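Local coordinates for protein gingipain R2 Pro-Domain (Porphyromonas gingivalis, PDB 4IEF) that forms the N-terminal pro-domain of the arginine-specific cysteine protease RgpB and probably keeps the zymogen latent until it is cleaved off, at residues Val86-Ile91 and Arg164-Ile169; Asp95-Pro100 and Tyr116-Ser121. One frame throughout, in Å; residues are numbered along the deposited sequence.

Contact 1: residues Val86-Ile91 and Arg164-Ile169; sequences VSSKFI and RIYTEI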
loop_
_atom_site.group_PDB
_atom_site.type_symbol
_atom_site.label_atom_id
_atom_site.label_comp_id
_atom_site.label_asym_id
_atom_site.label_seq_id
_atom_site.Cartn_x
_atom_site.Cartn_y
_atom_site.Cartn_z
ATOM N N VAL A 86 -22.824 -14.134 -20.644
ATOM C CA VAL A 86 -23.799 -15.231 -20.692
ATOM C C VAL A 86 -25.225 -14.709 -20.419
ATOM O O VAL A 86 -26.198 -15.353 -20.817
ATOM C CB VAL A 86 -23.431 -16.433 -19.779
ATOM C CG1 VAL A 86 -22.181 -17.140 -20.295
ATOM C CG2 VAL A 86 -23.262 -16.023 -18.318
ATOM N N SER A 87 -25.336 -13.539 -19.770
ATOM C CA SER A 87 -26.606 -12.909 -19.418
ATOM C C SER A 87 -26.422 -11.389 -19.318
ATOM O O SER A 87 -25.421 -10.925 -18.767
ATOM C CB SER A 87 -27.137 -13.487 -18.105
ATOM O OG SER A 87 -28.275 -12.801 -17.612
ATOM N N SER A 88 -27.374 -10.627 -19.889
ATOM C CA SER A 88 -27.375 -9.158 -19.872
ATOM C C SER A 88 -28.802 -8.619 -19.972
ATOM O O SER A 88 -29.666 -9.242 -20.589
ATOM C CB SER A 88 -26.505 -8.584 -20.989
ATOM O OG SER A 88 -27.039 -8.856 -22.274
ATOM N N LYS A 89 -29.038 -7.457 -19.352
ATOM C CA LYS A 89 -30.332 -6.777 -19.297
ATOM C C LYS A 89 -30.078 -5.274 -19.271
ATOM O O LYS A 89 -29.278 -4.808 -18.454
ATOM C CB LYS A 89 -31.092 -7.245 -18.037
ATOM C CG LYS A 89 -32.501 -6.693 -17.854
ATOM C CD LYS A 89 -33.011 -6.930 -16.425
ATOM C CE LYS A 89 -33.432 -8.358 -16.139
ATOM N NZ LYS A 89 -33.598 -8.602 -14.682
ATOM N N PHE A 90 -30.724 -4.513 -20.168
ATOM C CA PHE A 90 -30.526 -3.065 -20.170
ATOM C C PHE A 90 -31.837 -2.292 -20.367
ATOM O O PHE A 90 -32.827 -2.830 -20.866
ATOM C CB PHE A 90 -29.473 -2.625 -21.218
ATOM C CG PHE A 90 -29.885 -2.636 -22.675
ATOM C CD1 PHE A 90 -30.559 -1.555 -23.234
ATOM C CD2 PHE A 90 -29.536 -3.694 -23.504
ATOM C CE1 PHE A 90 -30.938 -1.565 -24.575
ATOM C CE2 PHE A 90 -29.884 -3.686 -24.852
ATOM C CZ PHE A 90 -30.588 -2.626 -25.379
ATOM N N ILE A 91 -31.804 -1.010 -19.975
ATOM C CA ILE A 91 -32.880 -0.035 -20.143
ATOM C C ILE A 91 -32.292 1.137 -20.937
ATOM O O ILE A 91 -31.084 1.393 -20.856
ATOM C CB ILE A 91 -33.552 0.410 -18.806
ATOM C CG1 ILE A 91 -32.520 0.879 -17.752
ATOM C CG2 ILE A 91 -34.452 -0.697 -18.254
ATOM C CD1 ILE A 91 -33.059 1.904 -16.727
ATOM N N ARG A 164 -27.611 3.435 -22.896
ATOM C CA ARG A 164 -28.036 2.098 -22.495
ATOM C C ARG A 164 -27.479 1.813 -21.102
ATOM O O ARG A 164 -26.265 1.877 -20.900
ATOM C CB ARG A 164 -27.581 1.043 -23.516
ATOM C CG ARG A 164 -28.381 1.084 -24.802
ATOM C CD ARG A 164 -27.859 0.090 -25.817
ATOM N NE ARG A 164 -28.636 0.137 -27.056
ATOM C CZ ARG A 164 -28.353 -0.568 -28.148
ATOM N NH1 ARG A 164 -27.302 -1.382 -28.168
ATOM N NH2 ARG A 164 -29.113 -0.464 -29.228
ATOM N N ILE A 165 -28.378 1.577 -20.137
ATOM C CA ILE A 165 -28.027 1.293 -18.749
ATOM C C ILE A 165 -28.205 -0.200 -18.504
ATOM O O ILE A 165 -29.335 -0.676 -18.435
ATOM C CB ILE A 165 -28.857 2.158 -17.749
ATOM C CG1 ILE A 165 -28.629 3.674 -17.985
ATOM C CG2 ILE A 165 -28.548 1.765 -16.286
ATOM C CD1 ILE A 165 -29.811 4.581 -17.630
ATOM N N TYR A 166 -27.093 -0.933 -18.374
ATOM C CA TYR A 166 -27.134 -2.369 -18.112
ATOM C C TYR A 166 -27.329 -2.593 -16.615
ATOM O O TYR A 166 -26.427 -2.349 -15.817
ATOM C CB TYR A 166 -25.885 -3.080 -18.659
ATOM C CG TYR A 166 -25.900 -3.232 -20.164
ATOM C CD1 TYR A 166 -25.528 -2.179 -20.996
ATOM C CD2 TYR A 166 -26.302 -4.422 -20.761
ATOM C CE1 TYR A 166 -25.567 -2.301 -22.384
ATOM C CE2 TYR A 166 -26.338 -4.559 -22.149
ATOM C CZ TYR A 166 -25.967 -3.495 -22.957
ATOM O OH TYR A 166 -26.010 -3.617 -24.327
ATOM N N THR A 167 -28.550 -2.992 -16.241
ATOM C CA THR A 167 -28.938 -3.217 -14.847
ATOM C C THR A 167 -28.322 -4.515 -14.324
ATOM O O THR A 167 -28.060 -4.609 -13.125
ATOM C CB THR A 167 -30.458 -3.205 -14.691
ATOM O OG1 THR A 167 -31.030 -4.190 -15.552
ATOM C CG2 THR A 167 -31.059 -1.834 -14.973
ATOM N N GLU A 168 -28.073 -5.496 -15.220
ATOM C CA GLU A 168 -27.445 -6.769 -14.877
ATOM C C GLU A 168 -26.579 -7.286 -16.024
ATOM O O GLU A 168 -26.976 -7.214 -17.190
ATOM C CB GLU A 168 -28.488 -7.823 -14.481
ATOM C CG GLU A 168 -27.883 -9.080 -13.882
ATOM C CD GLU A 168 -28.879 -10.199 -13.674
ATOM O OE1 GLU A 168 -29.307 -10.400 -12.513
ATOM O OE2 GLU A 168 -29.244 -10.866 -14.668
ATOM N N ILE A 169 -25.380 -7.782 -15.677
ATOM C CA ILE A 169 -24.417 -8.407 -16.588
ATOM C C ILE A 169 -23.822 -9.622 -15.880
ATOM O O ILE A 169 -23.226 -9.474 -14.810
ATOM C CB ILE A 169 -23.279 -7.458 -17.112
ATOM C CG1 ILE A 169 -23.811 -6.145 -17.737
ATOM C CG2 ILE A 169 -22.349 -8.215 -18.095
ATOM C CD1 ILE A 169 -22.750 -5.010 -17.853
#

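Contact 2: residues Asp95-Pro100 and Tyr116-Ser121; sequences DVLIAP and YVYGQS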
loop_
_atom_site.group_PDB
_atom_site.type_symbol
_atom_site.label_atom_id
_atom_site.label_comp_id
_atom_site.label_asym_id
_atom_site.label_seq_id
_atom_site.Cartn_x
_atom_site.Cartn_y
_atom_site.Cartn_z
ATOM N N ASP A 95 -32.346 11.089 -25.369
ATOM C CA ASP A 95 -31.996 12.517 -25.410
ATOM C C ASP A 95 -31.148 12.909 -24.184
ATOM O O ASP A 95 -31.418 13.895 -23.494
ATOM C CB ASP A 95 -33.248 13.408 -25.558
ATOM C CG ASP A 95 -32.961 14.808 -26.076
ATOM O OD1 ASP A 95 -32.234 14.932 -27.094
ATOM O OD2 ASP A 95 -33.481 15.776 -25.482
ATOM N N VAL A 96 -30.110 12.111 -23.931
ATOM C CA VAL A 96 -29.182 12.306 -22.828
ATOM C C VAL A 96 -27.877 12.842 -23.389
ATOM O O VAL A 96 -27.373 12.320 -24.385
ATOM C CB VAL A 96 -28.956 10.990 -22.023
ATOM C CG1 VAL A 96 -28.023 11.209 -20.837
ATOM C CG2 VAL A 96 -30.276 10.397 -21.551
ATOM N N LEU A 97 -27.336 13.885 -22.759
ATOM C CA LEU A 97 -26.033 14.410 -23.137
ATOM C C LEU A 97 -25.047 13.974 -22.063
ATOM O O LEU A 97 -25.129 14.450 -20.929
ATOM C CB LEU A 97 -26.055 15.943 -23.333
ATOM C CG LEU A 97 -24.704 16.630 -23.612
ATOM C CD1 LEU A 97 -24.125 16.216 -24.961
ATOM C CD2 LEU A 97 -24.838 18.137 -23.544
ATOM N N ILE A 98 -24.183 12.994 -22.391
ATOM C CA ILE A 98 -23.158 12.482 -21.477
ATOM C C ILE A 98 -21.924 13.357 -21.637
ATOM O O ILE A 98 -21.511 13.637 -22.767
ATOM C CB ILE A 98 -22.858 10.970 -21.701
ATOM C CG1 ILE A 98 -24.085 10.080 -21.357
ATOM C CG2 ILE A 98 -21.578 10.487 -20.970
ATOM C CD1 ILE A 98 -24.556 10.020 -19.862
ATOM N N ALA A 99 -21.352 13.802 -20.498
ATOM C CA ALA A 99 -20.167 14.655 -20.445
ATOM C C ALA A 99 -18.925 13.953 -21.018
ATOM O O ALA A 99 -18.762 12.747 -20.815
ATOM C CB ALA A 99 -19.906 15.085 -19.013
ATOM N N PRO A 100 -18.036 14.690 -21.729
ATOM C CA PRO A 100 -16.827 14.053 -22.264
ATOM C C PRO A 100 -15.750 13.924 -21.187
ATOM O O PRO A 100 -15.673 14.748 -20.272
ATOM C CB PRO A 100 -16.409 15.001 -23.388
ATOM C CG PRO A 100 -16.889 16.332 -22.945
ATOM C CD PRO A 100 -18.072 16.133 -22.047
ATOM N N TYR A 116 -14.703 20.675 -19.865
ATOM C CA TYR A 116 -15.135 19.461 -20.547
ATOM C C TYR A 116 -15.070 19.748 -22.049
ATOM O O TYR A 116 -15.739 20.668 -22.521
ATOM C CB TYR A 116 -16.550 19.071 -20.087
ATOM C CG TYR A 116 -16.607 18.512 -18.680
ATOM C CD1 TYR A 116 -16.872 19.336 -17.591
ATOM C CD2 TYR A 116 -16.425 17.158 -18.442
ATOM C CE1 TYR A 116 -16.935 18.825 -16.293
ATOM C CE2 TYR A 116 -16.495 16.633 -17.153
ATOM C CZ TYR A 116 -16.747 17.469 -16.079
ATOM O OH TYR A 116 -16.797 16.943 -14.808
ATOM N N VAL A 117 -14.200 19.041 -22.775
ATOM C CA VAL A 117 -14.009 19.242 -24.211
ATOM C C VAL A 117 -14.414 17.958 -24.953
ATOM O O VAL A 117 -13.964 16.863 -24.616
ATOM C CB VAL A 117 -12.565 19.730 -24.562
ATOM C CG1 VAL A 117 -11.491 18.797 -24.012
ATOM C CG2 VAL A 117 -12.380 19.969 -26.061
ATOM N N TYR A 118 -15.294 18.114 -25.946
ATOM C CA TYR A 118 -15.801 17.023 -26.773
ATOM C C TYR A 118 -14.812 16.692 -27.887
ATOM O O TYR A 118 -14.330 17.597 -28.573
ATOM C CB TYR A 118 -17.176 17.383 -27.369
ATOM C CG TYR A 118 -18.263 17.556 -26.332
ATOM C CD1 TYR A 118 -18.515 18.801 -25.760
ATOM C CD2 TYR A 118 -19.055 16.482 -25.938
ATOM C CE1 TYR A 118 -19.512 18.966 -24.799
ATOM C CE2 TYR A 118 -20.068 16.638 -24.989
ATOM C CZ TYR A 118 -20.285 17.882 -24.414
ATOM O OH TYR A 118 -21.271 18.048 -23.473
ATOM N N GLY A 119 -14.510 15.406 -28.044
ATOM C CA GLY A 119 -13.615 14.913 -29.087
ATOM C C GLY A 119 -14.374 14.532 -30.340
ATOM O O GLY A 119 -15.602 14.654 -30.368
ATOM N N GLN A 120 -13.656 14.038 -31.376
ATOM C CA GLN A 120 -14.225 13.631 -32.663
ATOM C C GLN A 120 -15.180 12.432 -32.524
ATOM O O GLN A 120 -16.072 12.266 -33.361
ATOM C CB GLN A 120 -13.101 13.303 -33.662
ATOM C CG GLN A 120 -13.179 14.103 -34.971
ATOM C CD GLN A 120 -14.347 13.703 -35.857
ATOM O OE1 GLN A 120 -15.255 14.499 -36.131
ATOM N NE2 GLN A 120 -14.326 12.479 -36.371
ATOM N N SER A 121 -15.008 11.620 -31.451
ATOM C CA SER A 121 -15.832 10.453 -31.135
ATOM C C SER A 121 -17.331 10.818 -30.991
ATOM O O SER A 121 -18.185 9.947 -31.182
ATOM C CB SER A 121 -15.326 9.790 -29.857
ATOM O OG SER A 121 -15.383 10.655 -28.734
#

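Contact 1: residues Val86-Ile91 and Arg164-Ile169
Strands Val86-Ile91 and Arg164-Ile169 pair antiparallel, and a classic beta bulge, in which Thr167 and Glu168 both face Lys89, shifts the register by one residue and turns a corner in the second strand. Before the shift Ser88 stands opposite Ile169 and Lys89 opposite Glu168; beyond it Phe90 faces Tyr166 and Ile91 faces Ile165. Ile91 and Ile165 exchange two backbone bonds, the straighter running from Ile165 N to Ile91 O (2.8 Å, 172° at the hydrogen). At the bulge Lys89 N bonds to Glu168 O, while Lys89 O receives weak bonds from Thr167 N and Thr167 OG1.

Aromatic packing dominates the face that carries Phe90, Tyr166 and Ser88. Phe90 CB sits squarely over the centre of the Tyr166 ring, 3.6 Å from its centroid, and the two side chains run side by side, their ring planes inclined at 48°. Phe90 CG lies between the backbone N and the carbonyl carbon (chi1 75°), which turns one side of the ring toward both Arg164 and Tyr166. The extended Arg164 chain passes across one face of this ring, CD lying 4.0 Å from the Phe90 centroid in a CH-pi contact. The guanidinium continues over the ring rim, while its NE is held in a salt bridge by Glu92. Ser88 CB approaches the edge of the Tyr166 ring.

On the other face, Ile91 CG1 packs against Ile165 CB at 3.9 Å. Glu168 reaches out to Arg31 on the adjoining strand, forming a salt bridge through OE1, while its OE2 stays 4.9 Å from Lys89 NZ, too far for a direct ion pair. Lys89 CD lies 3.5 Å from Thr167 OG1.

Contact 2: residues Asp95-Pro100 and Tyr116-Ser121
Pro100 and Tyr118 meet through a CH-pi contact: Pro100 CG lies over the centre of the Tyr118 ring, 3.7 Å from its centroid and 10° off the ring normal. Pro100 CD rests on the same ring nearer its rim, 3.6 Å from Tyr118 CE2. The other apolar contacts flank this pair. Pro100 CD also touches Tyr116 CB at 3.8 Å, and Ala99 CB comes to the Tyr116 ring obliquely, 4.1 Å from CD2.

Both segments belong to the connection between strands 79-93 and 133-141, irregular apart from a 3-10 segment beginning at Gln120, and are laid against the two-stranded antiparallel sheet of 36-42 and 45-51, where Leu97 and Tyr118 both touch Ala47.

Polar atoms meet carbon here, with no hydrogen bond directly joining the two segments. Pro100 O lies in the plane of the Tyr116 ring at its edge, 3.1 Å from CD2, while Val117 O lies 3.3 Å from Pro100 CB. Tyr118 CG, anti to its own carbonyl carbon (chi1 -65°), carries the ring across Pro100, its hydroxyl end at Leu97. There both methyls of Leu97 close on the phenol oxygen, CD2 at 3.6 Å from Tyr118 OH, which is itself hydrogen-bonded to Thr42 OG1.

In the fold
Contact 1 joins strand 79-93 to strand 162-176, whereas contact 2 brings together two parts of the long connection that leaves the first of these strands and returns to the sheet at strand 133-141. Contact 2 therefore falls, in sequence, entirely within the interval spanned by contact 1. Their centres are 23 Å apart, and no side chain or backbone atom of one touches the other. The centre of contact 1 lies about 14 Å from the centre of the chain, that of contact 2 about 19 Å. Strand 79-93 ends shortly after Ile91, and the chain soon enters Asp95-Pro100, linking the larger antiparallel sheet to the loop packed against the two-stranded one.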